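Local coordinates for protein beta-hexosaminidase Amuc_2018 (Akkermansia muciniphila, PDB 6JEB) that hydrolyses terminal non-reducing N-acetylglucosamine and N-acetylgalactosamine residues from beta-N-acetylhexosaminides, including N-glycans and chitobiose, as a family 20 glycoside hydrolase, at residues A[3-8]-A[441-446]; A[418-423]-A[435-440]; A[238-243]-A[295-300]; A[183-188]-A[247-252]. One frame throughout, in Å; residues are numbered along the deposited sequence.

Contact 1 (A[3-8]-A[441-446])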
loop_
_atom_site.group_PDB
_atom_site.type_symbol
_atom_site.label_atom_id
_atom_site.label_comp_id
_atom_site.label_asym_id
_atom_site.label_seq_id
_atom_site.Cartn_x
_atom_site.Cartn_y
_atom_site.Cartn_z
ATOM N N GLN A 3 -11.104 17.808 24.246
ATOM C CA GLN A 3 -9.995 17.519 23.351
ATOM C C GLN A 3 -10.522 17.410 21.928
ATOM O O GLN A 3 -11.730 17.324 21.694
ATOM C CB GLN A 3 -9.336 16.180 23.703
ATOM C CG GLN A 3 -8.723 16.108 25.086
ATOM C CD GLN A 3 -8.150 14.733 25.380
ATOM O OE1 GLN A 3 -6.964 14.484 25.166
ATOM N NE2 GLN A 3 -8.995 13.831 25.865
ATOM N N TYR A 4 -9.597 17.400 20.972
ATOM C CA TYR A 4 -9.910 17.051 19.595
ATOM C C TYR A 4 -9.792 15.543 19.405
ATOM O O TYR A 4 -9.141 14.838 20.183
ATOM C CB TYR A 4 -8.933 17.729 18.633
ATOM C CG TYR A 4 -8.933 19.241 18.677
ATOM C CD1 TYR A 4 -10.113 19.958 18.868
ATOM C CD2 TYR A 4 -7.750 19.955 18.512
ATOM C CE1 TYR A 4 -10.110 21.339 18.893
ATOM C CE2 TYR A 4 -7.739 21.336 18.539
ATOM C CZ TYR A 4 -8.920 22.024 18.731
ATOM O OH TYR A 4 -8.903 23.402 18.763
ATOM N N SER A 5 -10.428 15.053 18.343
ATOM C CA SER A 5 -10.324 13.649 17.976
ATOM C C SER A 5 -9.786 13.508 16.563
ATOM O O SER A 5 -10.464 12.973 15.679
ATOM C CB SER A 5 -11.678 12.956 18.113
ATOM O OG SER A 5 -12.034 12.884 19.480
ATOM N N ILE A 6 -8.566 13.980 16.343
ATOM C CA ILE A 6 -7.929 13.957 15.035
ATOM C C ILE A 6 -7.051 12.719 14.953
ATOM O O ILE A 6 -6.192 12.498 15.819
ATOM C CB ILE A 6 -7.086 15.225 14.817
ATOM C CG1 ILE A 6 -7.950 16.489 14.917
ATOM C CG2 ILE A 6 -6.337 15.144 13.483
ATOM C CD1 ILE A 6 -7.144 17.721 15.288
ATOM N N ILE A 7 -7.260 11.915 13.915
ATOM C CA ILE A 7 -6.388 10.793 13.586
ATOM C C ILE A 7 -5.827 11.059 12.197
ATOM O O ILE A 7 -6.593 11.232 11.245
ATOM C CB ILE A 7 -7.114 9.436 13.612
ATOM C CG1 ILE A 7 -7.717 9.175 14.994
ATOM C CG2 ILE A 7 -6.142 8.311 13.219
ATOM C CD1 ILE A 7 -8.704 8.001 15.025
ATOM N N PRO A 8 -4.502 11.075 12.013
ATOM C CA PRO A 8 -3.477 10.832 13.042
ATOM C C PRO A 8 -3.311 11.974 14.041
ATOM O O PRO A 8 -3.587 13.137 13.730
ATOM C CB PRO A 8 -2.189 10.651 12.230
ATOM C CG PRO A 8 -2.482 11.185 10.878
ATOM C CD PRO A 8 -3.941 11.210 10.658
ATOM N N LEU A 441 -10.836 6.929 18.175
ATOM C CA LEU A 441 -11.450 6.014 17.221
ATOM C C LEU A 441 -12.923 5.783 17.536
ATOM O O LEU A 441 -13.742 5.621 16.622
ATOM C CB LEU A 441 -10.690 4.696 17.201
ATOM C CG LEU A 441 -11.233 3.768 16.121
ATOM C CD1 LEU A 441 -10.805 4.225 14.728
ATOM C CD2 LEU A 441 -10.818 2.364 16.403
ATOM N N ALA A 442 -13.282 5.766 18.819
ATOM C CA ALA A 442 -14.690 5.672 19.180
ATOM C C ALA A 442 -15.486 6.833 18.593
ATOM O O ALA A 442 -16.587 6.636 18.064
ATOM C CB ALA A 442 -14.832 5.618 20.701
ATOM N N ASP A 443 -14.938 8.053 18.661
ATOM C CA ASP A 443 -15.606 9.197 18.045
ATOM C C ASP A 443 -15.660 9.061 16.530
ATOM O O ASP A 443 -16.617 9.523 15.897
ATOM C CB ASP A 443 -14.884 10.497 18.405
ATOM C CG ASP A 443 -14.958 10.832 19.887
ATOM O OD1 ASP A 443 -15.872 10.328 20.588
ATOM O OD2 ASP A 443 -14.101 11.617 20.349
ATOM N N HIS A 444 -14.642 8.437 15.929
ATOM C CA HIS A 444 -14.597 8.303 14.478
ATOM C C HIS A 444 -15.680 7.387 13.922
ATOM O O HIS A 444 -15.981 7.466 12.726
ATOM C CB HIS A 444 -13.209 7.858 14.034
ATOM C CG HIS A 444 -12.260 8.997 13.861
ATOM N ND1 HIS A 444 -11.638 9.275 12.663
ATOM C CD2 HIS A 444 -11.874 9.968 14.723
ATOM C CE1 HIS A 444 -10.887 10.354 12.803
ATOM N NE2 HIS A 444 -11.018 10.799 14.043
ATOM N N ARG A 445 -16.274 6.519 14.738
ATOM C CA ARG A 445 -17.380 5.727 14.215
ATOM C C ARG A 445 -18.466 6.633 13.648
ATOM O O ARG A 445 -18.936 6.429 12.522
ATOM C CB ARG A 445 -17.957 4.801 15.278
ATOM C CG ARG A 445 -18.998 3.882 14.672
ATOM C CD ARG A 445 -19.744 3.053 15.684
ATOM N NE ARG A 445 -20.772 2.262 15.021
ATOM C CZ ARG A 445 -21.902 1.876 15.603
ATOM N NH1 ARG A 445 -22.145 2.215 16.863
ATOM N NH2 ARG A 445 -22.790 1.160 14.926
ATOM N N GLN A 446 -18.855 7.667 14.404
ATOM C CA GLN A 446 -19.879 8.589 13.921
ATOM C C GLN A 446 -19.371 9.434 12.760
ATOM O O GLN A 446 -20.123 9.716 11.817
ATOM C CB GLN A 446 -20.373 9.486 15.058
ATOM C CG GLN A 446 -21.234 8.777 16.089
ATOM C CD GLN A 446 -22.407 8.037 15.476
ATOM O OE1 GLN A 446 -23.098 8.557 14.599
ATOM N NE2 GLN A 446 -22.637 6.812 15.934
#
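The imidazole of His444 takes Ile7 on one face and the backbone carbonyl of Ser5 at its edge; the rings of Tyr119 and Phe447 also meet it. Ile7 CD1 sits over the middle of the ring, 3.7 Å from the centroid and 7° off the normal, a CH-pi contact; the same methyl also touches Leu441 CD1 at 4.3 Å. At the edge, His444 NE2 donates to Ser5 O over 2.8 Å with an N-H...O angle of 151°; the oxygen lies close to the ring plane, while the donor is tilted from the carbonyl plane. The other ring nitrogen, ND1, is hydrogen-bonded to Tyr119 OH, so bonds at two points fix the rotation of the ring. Nearby, Ser5 OG, held beside its own backbone N and anti to the carbonyl carbon (chi1 -68°), donates to the anti lone pair of Asp443 OD2, the one away from the other oxygen, at 2.6 Å. Ser5 grips the helix through its hydroxyl and its carbonyl, on adjacent residues Asp443 and His444. An irregular segment in the N-terminal family 20 domain 2 region, ahead of strand 12-16, is fastened along helix 434-452, near the C-terminal end of the chain beside the TIM barrel.

Contact 2 (A[418-423]-A[435-440])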
loop_
_atom_site.group_PDB
_atom_site.type_symbol
_atom_site.label_atom_id
_atom_site.label_comp_id
_atom_site.label_asym_id
_atom_site.label_seq_id
_atom_site.Cartn_x
_atom_site.Cartn_y
_atom_site.Cartn_z
ATOM N N ALA A 418 -6.381 0.460 9.483
ATOM C CA ALA A 418 -5.715 1.486 8.682
ATOM C C ALA A 418 -5.597 2.808 9.436
ATOM O O ALA A 418 -4.656 3.567 9.194
ATOM C CB ALA A 418 -6.438 1.697 7.346
ATOM N N CYS A 419 -6.538 3.100 10.345
ATOM C CA CYS A 419 -6.431 4.299 11.179
ATOM C C CYS A 419 -5.205 4.227 12.079
ATOM O O CYS A 419 -4.517 5.236 12.291
ATOM C CB CYS A 419 -7.683 4.459 12.046
ATOM S SG CYS A 419 -9.240 4.424 11.133
ATOM N N ALA A 420 -4.931 3.042 12.631
ATOM C CA ALA A 420 -3.754 2.861 13.475
ATOM C C ALA A 420 -2.478 2.958 12.653
ATOM O O ALA A 420 -1.502 3.587 13.084
ATOM C CB ALA A 420 -3.833 1.519 14.208
ATOM N N ILE A 421 -2.470 2.350 11.465
ATOM C CA ILE A 421 -1.329 2.487 10.563
ATOM C C ILE A 421 -1.088 3.954 10.226
ATOM O O ILE A 421 0.061 4.414 10.182
ATOM C CB ILE A 421 -1.539 1.637 9.294
ATOM C CG1 ILE A 421 -1.631 0.141 9.644
ATOM C CG2 ILE A 421 -0.428 1.895 8.271
ATOM C CD1 ILE A 421 -0.344 -0.445 10.189
ATOM N N ALA A 422 -2.164 4.706 9.957
ATOM C CA ALA A 422 -2.025 6.126 9.637
ATOM C C ALA A 422 -1.325 6.874 10.763
ATOM O O ALA A 422 -0.444 7.711 10.516
ATOM C CB ALA A 422 -3.400 6.744 9.359
ATOM N N GLU A 423 -1.702 6.579 12.007
ATOM C CA GLU A 423 -1.084 7.245 13.147
ATOM C C GLU A 423 0.358 6.779 13.349
ATOM O O GLU A 423 1.228 7.578 13.711
ATOM C CB GLU A 423 -1.948 7.052 14.401
ATOM C CG GLU A 423 -1.404 7.758 15.638
ATOM C CD GLU A 423 -2.488 8.265 16.584
ATOM O OE1 GLU A 423 -3.440 8.926 16.112
ATOM O OE2 GLU A 423 -2.388 8.009 17.806
ATOM N N GLU A 435 -4.423 4.541 24.687
ATOM C CA GLU A 435 -5.602 5.107 25.335
ATOM C C GLU A 435 -6.161 6.282 24.540
ATOM O O GLU A 435 -7.372 6.366 24.308
ATOM C CB GLU A 435 -5.274 5.521 26.769
ATOM C CG GLU A 435 -5.055 4.343 27.706
ATOM C CD GLU A 435 -6.247 3.407 27.746
ATOM O OE1 GLU A 435 -7.390 3.906 27.827
ATOM O OE2 GLU A 435 -6.043 2.175 27.683
ATOM N N ASN A 436 -5.293 7.197 24.107
ATOM C CA ASN A 436 -5.779 8.340 23.344
ATOM C C ASN A 436 -6.318 7.906 21.987
ATOM O O ASN A 436 -7.367 8.391 21.545
ATOM C CB ASN A 436 -4.680 9.387 23.173
ATOM C CG ASN A 436 -5.215 10.696 22.634
ATOM O OD1 ASN A 436 -6.119 11.293 23.227
ATOM N ND2 ASN A 436 -4.666 11.154 21.508
ATOM N N PHE A 437 -5.611 7.003 21.310
ATOM C CA PHE A 437 -6.073 6.539 20.007
ATOM C C PHE A 437 -7.440 5.879 20.119
ATOM O O PHE A 437 -8.344 6.154 19.320
ATOM C CB PHE A 437 -5.057 5.571 19.398
ATOM C CG PHE A 437 -5.524 4.944 18.114
ATOM C CD1 PHE A 437 -5.419 5.633 16.909
ATOM C CD2 PHE A 437 -6.089 3.676 18.114
ATOM C CE1 PHE A 437 -5.856 5.058 15.718
ATOM C CE2 PHE A 437 -6.530 3.094 16.939
ATOM C CZ PHE A 437 -6.418 3.785 15.735
ATOM N N ARG A 438 -7.603 4.996 21.110
ATOM C CA ARG A 438 -8.872 4.297 21.299
ATOM C C ARG A 438 -10.010 5.278 21.563
ATOM O O ARG A 438 -11.122 5.105 21.048
ATOM C CB ARG A 438 -8.737 3.294 22.448
ATOM C CG ARG A 438 -9.928 2.382 22.641
ATOM C CD ARG A 438 -9.797 1.612 23.941
ATOM N NE ARG A 438 -10.056 2.468 25.096
ATOM C CZ ARG A 438 -9.407 2.384 26.252
ATOM N NH1 ARG A 438 -8.440 1.491 26.411
ATOM N NH2 ARG A 438 -9.711 3.206 27.248
ATOM N N ARG A 439 -9.747 6.321 22.358
ATOM C CA ARG A 439 -10.754 7.349 22.602
ATOM C C ARG A 439 -11.192 7.998 21.295
ATOM O O ARG A 439 -12.392 8.108 21.010
ATOM C CB ARG A 439 -10.184 8.412 23.544
ATOM C CG ARG A 439 -11.073 9.649 23.681
ATOM C CD ARG A 439 -10.382 10.787 24.435
ATOM N NE ARG A 439 -9.251 11.362 23.706
ATOM C CZ ARG A 439 -9.363 12.282 22.751
ATOM N NH1 ARG A 439 -10.560 12.720 22.381
ATOM N NH2 ARG A 439 -8.275 12.754 22.152
ATOM N N LYS A 440 -10.227 8.427 20.481
ATOM C CA LYS A 440 -10.557 9.111 19.234
ATOM C C LYS A 440 -11.275 8.185 18.262
ATOM O O LYS A 440 -12.205 8.607 17.566
ATOM C CB LYS A 440 -9.282 9.645 18.585
ATOM C CG LYS A 440 -8.508 10.603 19.467
ATOM C CD LYS A 440 -7.318 11.188 18.724
ATOM C CE LYS A 440 -6.274 10.115 18.417
ATOM N NZ LYS A 440 -5.144 10.646 17.583
HETATM O O HOH W 1 -2.502 9.597 20.179
#
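Phe437 points its ring end at the backbone of helix 417-426, with CZ 3.5 Å from Ala420 N and 3.8 Å from Ala420 CB. Cys419 adds its CB, 4.0 Å from the same CZ of Phe437. With CG anti to the backbone N (chi1 174°), the ring reaches across to the facing helix, the segment axes staying 11.5 Å apart, and small residues there let it come so near. Beside the ring, Glu423 runs alongside in the reverse sense, its carboxylate nearly perpendicular to the ring (84°) and OE1 at the ring edge. That oxygen, Glu423 OE1, also forms a salt bridge with Lys440 NZ at 2.8 Å, met on the syn side. A water bonded to Glu423 OE2 and Asn436 ND2 links the other oxygen to the second helix.

Farther out, Tyr376 OH bonds Glu423 OE2 and Glu9 N bonds OE1, so both buried oxygens are held, while Lys440 NZ is shared with Glu9 OE1 and Ile6 O. Were Glu423 cut back to an alanine, Lys440 would probably be left with one carboxylate fewer, and the Tyr376 hydroxyl and the bridging water without their acceptor. Within helix 434-452, Arg439 clasps Asn436 OD1 side-on through NE and NH2, both from one face of the amide. The segments run at 133° to each other; Tyr376 of helix 372-376 stacks on Phe437, and on its far side helix 417-426 lays Ile421 against barrel strand 392-399.

Contact 3 (A[238-243]-A[295-300])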
loop_
_atom_site.group_PDB
_atom_site.type_symbol
_atom_site.label_atom_id
_atom_site.label_comp_id
_atom_site.label_asym_id
_atom_site.label_seq_id
_atom_site.Cartn_x
_atom_site.Cartn_y
_atom_site.Cartn_z
ATOM N N SER A 238 7.416 -2.896 -22.940
ATOM C CA SER A 238 6.092 -2.390 -23.296
ATOM C C SER A 238 5.268 -2.091 -22.057
ATOM O O SER A 238 4.564 -1.076 -22.008
ATOM C CB SER A 238 5.353 -3.399 -24.171
ATOM O OG SER A 238 6.061 -3.640 -25.369
ATOM N N VAL A 239 5.315 -2.983 -21.061
ATOM C CA VAL A 239 4.619 -2.739 -19.800
ATOM C C VAL A 239 5.089 -1.427 -19.190
ATOM O O VAL A 239 4.284 -0.571 -18.805
ATOM C CB VAL A 239 4.833 -3.915 -18.831
ATOM C CG1 VAL A 239 4.273 -3.573 -17.449
ATOM C CG2 VAL A 239 4.194 -5.180 -19.376
ATOM N N PHE A 240 6.409 -1.252 -19.092
ATOM C CA PHE A 240 6.946 -0.063 -18.442
ATOM C C PHE A 240 6.625 1.205 -19.224
ATOM O O PHE A 240 6.450 2.269 -18.620
ATOM C CB PHE A 240 8.455 -0.201 -18.229
ATOM C CG PHE A 240 8.852 -1.348 -17.332
ATOM C CD1 PHE A 240 7.947 -1.938 -16.463
ATOM C CD2 PHE A 240 10.152 -1.839 -17.370
ATOM C CE1 PHE A 240 8.332 -2.996 -15.641
ATOM C CE2 PHE A 240 10.548 -2.892 -16.558
ATOM C CZ PHE A 240 9.635 -3.474 -15.690
ATOM N N ASN A 241 6.563 1.123 -20.558
ATOM C CA ASN A 241 6.156 2.286 -21.343
ATOM C C ASN A 241 4.725 2.698 -21.013
ATOM O O ASN A 241 4.426 3.895 -20.903
ATOM C CB ASN A 241 6.327 2.007 -22.839
ATOM C CG ASN A 241 7.783 2.018 -23.273
ATOM O OD1 ASN A 241 8.636 2.612 -22.611
ATOM N ND2 ASN A 241 8.072 1.365 -24.395
ATOM N N GLU A 242 3.825 1.724 -20.841
ATOM C CA GLU A 242 2.466 2.061 -20.425
ATOM C C GLU A 242 2.466 2.703 -19.049
ATOM O O GLU A 242 1.747 3.680 -18.810
ATOM C CB GLU A 242 1.575 0.819 -20.403
ATOM C CG GLU A 242 1.307 0.259 -21.763
ATOM C CD GLU A 242 0.763 1.312 -22.705
ATOM O OE1 GLU A 242 -0.323 1.864 -22.412
ATOM O OE2 GLU A 242 1.426 1.589 -23.725
ATOM N N LEU A 243 3.266 2.164 -18.127
ATOM C CA LEU A 243 3.319 2.741 -16.789
ATOM C C LEU A 243 3.857 4.165 -16.826
ATOM O O LEU A 243 3.407 5.021 -16.060
ATOM C CB LEU A 243 4.159 1.862 -15.868
ATOM C CG LEU A 243 3.653 0.428 -15.660
ATOM C CD1 LEU A 243 4.545 -0.308 -14.660
ATOM C CD2 LEU A 243 2.190 0.410 -15.217
ATOM N N ALA A 295 17.530 -1.254 -15.330
ATOM C CA ALA A 295 18.079 -0.499 -16.453
ATOM C C ALA A 295 16.990 -0.132 -17.452
ATOM O O ALA A 295 16.993 0.977 -18.000
ATOM C CB ALA A 295 19.196 -1.289 -17.132
ATOM N N LEU A 296 16.047 -1.049 -17.697
ATOM C CA LEU A 296 14.910 -0.727 -18.556
ATOM C C LEU A 296 14.102 0.421 -17.971
ATOM O O LEU A 296 13.727 1.360 -18.683
ATOM C CB LEU A 296 14.008 -1.948 -18.724
ATOM C CG LEU A 296 14.271 -2.950 -19.837
ATOM C CD1 LEU A 296 13.123 -3.948 -19.866
ATOM C CD2 LEU A 296 14.416 -2.247 -21.180
ATOM N N LEU A 297 13.808 0.350 -16.669
ATOM C CA LEU A 297 13.083 1.433 -16.012
ATOM C C LEU A 297 13.831 2.756 -16.134
ATOM O O LEU A 297 13.221 3.801 -16.384
ATOM C CB LEU A 297 12.862 1.089 -14.543
ATOM C CG LEU A 297 11.891 -0.061 -14.252
ATOM C CD1 LEU A 297 11.965 -0.479 -12.779
ATOM C CD2 LEU A 297 10.461 0.346 -14.627
ATOM N N ALA A 298 15.153 2.730 -15.954
ATOM C CA ALA A 298 15.927 3.968 -15.980
ATOM C C ALA A 298 15.832 4.675 -17.327
ATOM O O ALA A 298 15.929 5.906 -17.385
ATOM C CB ALA A 298 17.380 3.686 -15.599
ATOM N N LYS A 299 15.634 3.925 -18.414
ATOM C CA LYS A 299 15.466 4.551 -19.724
ATOM C C LYS A 299 14.236 5.451 -19.773
ATOM O O LYS A 299 14.176 6.372 -20.597
ATOM C CB LYS A 299 15.367 3.480 -20.808
ATOM C CG LYS A 299 16.696 2.936 -21.287
ATOM C CD LYS A 299 16.486 1.740 -22.206
ATOM C CE LYS A 299 15.214 1.882 -23.040
ATOM N NZ LYS A 299 15.468 2.208 -24.473
ATOM N N ASN A 300 13.243 5.190 -18.924
ATOM C CA ASN A 300 12.043 6.008 -18.832
ATOM C C ASN A 300 12.075 6.954 -17.644
ATOM O O ASN A 300 11.045 7.559 -17.325
ATOM C CB ASN A 300 10.794 5.132 -18.712
ATOM C CG ASN A 300 10.591 4.222 -19.898
ATOM O OD1 ASN A 300 10.966 4.551 -21.026
ATOM N ND2 ASN A 300 9.983 3.066 -19.652
#
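Phe240 and Leu297 pack two helices of the catalytic TIM barrel, 230-246 and 282-299, against each other on its outer layer. The apolar part is centred on the Phe240 ring. Leu297 CD2 stands over the middle of one face, 3.6 Å from the centroid and 14° off the normal, a CH-pi contact in which the leucine stands nearly perpendicular to the phenylalanine side chain. The ring swings beneath that methyl because CG lies anti to the carbonyl carbon (chi1 -62°). Leu296 meets the ring at its edge instead, with CB 4.1 Å from Phe240 CD2. Leu297 also rests on Val252 of strand 251-253, joining the helix pair to the barrel wall.

The polar part is slighter and lies toward the exposed side, where Asn241 is at the surface. Asn300, just past the helical run of its segment, has its firmer side-chain partner in Gln302, whose OE1 accepts from ND2; the NE2 of Gln302 in turn bonds Phe240 O, so this glutamine ties both helices together. Lys244 adds a bond from NZ to Asn300 O. Across the contact itself, in one of two deposited positions of Asn241, the amides are turned 54° apart and Asn300 ND2 lies 3.3 Å from Asn241 OD1, a weak and doubtful hydrogen bond.

Contact 4 (A[183-188]-A[247-252]); sequences DVIPEI and FPSGIV
Pro186 slides over one face of the Phe247 ring and forms the close-packed half of this contact. Pro186 CB stands 4.0 Å from the centroid of the Phe247 ring, displaced toward the rim, in a CH-pi contact, and its CG comes within 3.7 Å of Phe247 CD2. Val184 CG1, anti to its backbone N (chi1 -178°), approaches the same ring obliquely, 3.6 Å from Phe247 CE1. Phe247 is thereby wedged against two residues of one strand that point to the same side, and Val174 of helix 167-178 touches it as well. Were Phe247 replaced by a serine, Pro186 and Val184 would lose the ring they rest on, which is likely to open a gap at this junction. Farther along, Ile185 CG2 meets Ile251 CG2 at 4.0 Å.

The other half is polar, watered and only partly buried. Ser249 OG donates to Val184 O over 2.8 Å, tilted 25° from the carbonyl plane, and accepts a weak bond from Ile251 N. A water bridges Val184 O and Ser249 N, giving that carbonyl two donors, the serine hydroxyl and the water. Ser249 lies in the type I turn from Phe247 to Gly250, and Gly250 takes the positive phi after it.

Strands 183-187 and 251-253 are the third and fourth of the eight-stranded barrel and close it here, with Pro186 bonded through its backbone to His253. Strand 183-187 pairs on its other edge with 123-127, strand 303-307 lies next to 251-253, and Leu243 of helix 230-246 covers Pro186 and Val252 from outside.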
loop_
_atom_site.group_PDB
_atom_site.type_symbol
_atom_site.label_atom_id
_atom_site.label_comp_id
_atom_site.label_asym_id
_atom_site.label_seq_id
_atom_site.Cartn_x
_atom_site.Cartn_y
_atom_site.Cartn_z
ATOM N N ASP A 183 0.006 9.706 -4.224
ATOM C CA ASP A 183 0.732 9.199 -5.385
ATOM C C ASP A 183 0.391 7.729 -5.576
ATOM O O ASP A 183 0.259 6.985 -4.602
ATOM C CB ASP A 183 2.249 9.283 -5.178
ATOM C CG ASP A 183 2.782 10.706 -5.183
ATOM O OD1 ASP A 183 2.028 11.656 -5.486
ATOM O OD2 ASP A 183 3.985 10.864 -4.876
ATOM N N VAL A 184 0.282 7.303 -6.835
ATOM C CA VAL A 184 -0.107 5.934 -7.154
ATOM C C VAL A 184 1.115 5.151 -7.605
ATOM O O VAL A 184 1.867 5.596 -8.487
ATOM C CB VAL A 184 -1.220 5.893 -8.213
ATOM C CG1 VAL A 184 -1.629 4.446 -8.490
ATOM C CG2 VAL A 184 -2.416 6.697 -7.737
ATOM N N ILE A 185 1.307 3.978 -7.009
ATOM C CA ILE A 185 2.479 3.142 -7.256
ATOM C C ILE A 185 2.012 1.830 -7.877
ATOM O O ILE A 185 1.435 0.993 -7.168
ATOM C CB ILE A 185 3.201 2.827 -5.935
ATOM C CG1 ILE A 185 3.408 4.094 -5.082
ATOM C CG2 ILE A 185 4.502 2.074 -6.209
ATOM C CD1 ILE A 185 4.217 5.177 -5.762
ATOM N N PRO A 186 2.246 1.594 -9.165
ATOM C CA PRO A 186 1.866 0.303 -9.763
ATOM C C PRO A 186 2.891 -0.775 -9.431
ATOM O O PRO A 186 4.096 -0.514 -9.364
ATOM C CB PRO A 186 1.885 0.602 -11.268
ATOM C CG PRO A 186 3.011 1.655 -11.392
ATOM C CD PRO A 186 2.869 2.516 -10.141
ATOM N N GLU A 187 2.408 -2.006 -9.230
ATOM C CA GLU A 187 3.287 -3.158 -9.043
ATOM C C GLU A 187 3.069 -4.161 -10.166
ATOM O O GLU A 187 1.936 -4.612 -10.392
ATOM C CB GLU A 187 3.089 -3.855 -7.692
ATOM C CG GLU A 187 4.026 -5.052 -7.507
ATOM C CD GLU A 187 3.760 -5.835 -6.237
ATOM O OE1 GLU A 187 2.988 -5.353 -5.372
ATOM O OE2 GLU A 187 4.325 -6.940 -6.105
ATOM N N ILE A 188 4.149 -4.493 -10.860
ATOM C CA ILE A 188 4.197 -5.603 -11.806
ATOM C C ILE A 188 5.085 -6.648 -11.147
ATOM O O ILE A 188 6.317 -6.531 -11.164
ATOM C CB ILE A 188 4.754 -5.178 -13.170
ATOM C CG1 ILE A 188 4.077 -3.894 -13.673
ATOM C CG2 ILE A 188 4.626 -6.322 -14.184
ATOM C CD1 ILE A 188 2.574 -4.008 -13.889
ATOM N N PHE A 247 1.279 6.521 -15.014
ATOM C CA PHE A 247 1.567 6.740 -13.600
ATOM C C PHE A 247 2.711 7.726 -13.451
ATOM O O PHE A 247 3.884 7.334 -13.536
ATOM C CB PHE A 247 1.910 5.410 -12.921
ATOM C CG PHE A 247 0.764 4.438 -12.897
ATOM C CD1 PHE A 247 -0.297 4.613 -12.014
ATOM C CD2 PHE A 247 0.733 3.356 -13.769
ATOM C CE1 PHE A 247 -1.367 3.718 -11.988
ATOM C CE2 PHE A 247 -0.328 2.448 -13.751
ATOM C CZ PHE A 247 -1.384 2.633 -12.859
ATOM N N PRO A 248 2.425 9.005 -13.193
ATOM C CA PRO A 248 3.493 10.013 -13.130
ATOM C C PRO A 248 4.396 9.892 -11.913
ATOM O O PRO A 248 5.393 10.618 -11.849
ATOM C CB PRO A 248 2.719 11.339 -13.112
ATOM C CG PRO A 248 1.405 10.979 -12.499
ATOM C CD PRO A 248 1.089 9.601 -13.020
ATOM N N SER A 249 4.099 9.006 -10.955
ATOM C CA SER A 249 5.013 8.832 -9.830
ATOM C C SER A 249 6.386 8.373 -10.298
ATOM O O SER A 249 7.398 8.652 -9.638
ATOM C CB SER A 249 4.446 7.829 -8.822
ATOM O OG SER A 249 4.377 6.525 -9.389
ATOM N N GLY A 250 6.445 7.667 -11.425
ATOM C CA GLY A 250 7.703 7.149 -11.913
ATOM C C GLY A 250 8.283 6.015 -11.102
ATOM O O GLY A 250 9.397 5.574 -11.395
ATOM N N ILE A 251 7.579 5.539 -10.085
ATOM C CA ILE A 251 8.031 4.431 -9.257
ATOM C C ILE A 251 7.285 3.183 -9.701
ATOM O O ILE A 251 6.048 3.183 -9.768
ATOM C CB ILE A 251 7.752 4.725 -7.775
ATOM C CG1 ILE A 251 8.485 5.999 -7.337
ATOM C CG2 ILE A 251 8.147 3.539 -6.920
ATOM C CD1 ILE A 251 8.190 6.403 -5.900
ATOM N N VAL A 252 8.024 2.115 -9.992
ATOM C CA VAL A 252 7.436 0.843 -10.403
ATOM C C VAL A 252 7.883 -0.213 -9.405
ATOM O O VAL A 252 9.078 -0.533 -9.316
ATOM C CB VAL A 252 7.824 0.453 -11.836
ATOM C CG1 VAL A 252 7.190 -0.882 -12.204
ATOM C CG2 VAL A 252 7.383 1.533 -12.814
HETATM O O HOH W 2 1.487 7.568 -10.519
#

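The contacts form two pairs; contacts 1 and 2 lie across the chain's centre from contact 3. Contacts 1 and 2 share helix 434-452, their centres 8 Å apart, and join through Lys440 NZ to Ile6 O (2.8 Å) and Arg439 NH2 to Tyr4 O. Contacts 3 and 4 are centred 11 Å apart and touch where Leu243 and Leu297 meet Val252, so barrel strand and outer helices form one core. Contact 1 lies about 43 Å from contact 3, centre to centre. The Ile185 side chain of contact 4 is about 13 Å from the bound acetamide, and that of Ala420 in contact 2 about 8 Å from substrate-binding Leu353; contact 3 lies away from the active and zinc sites.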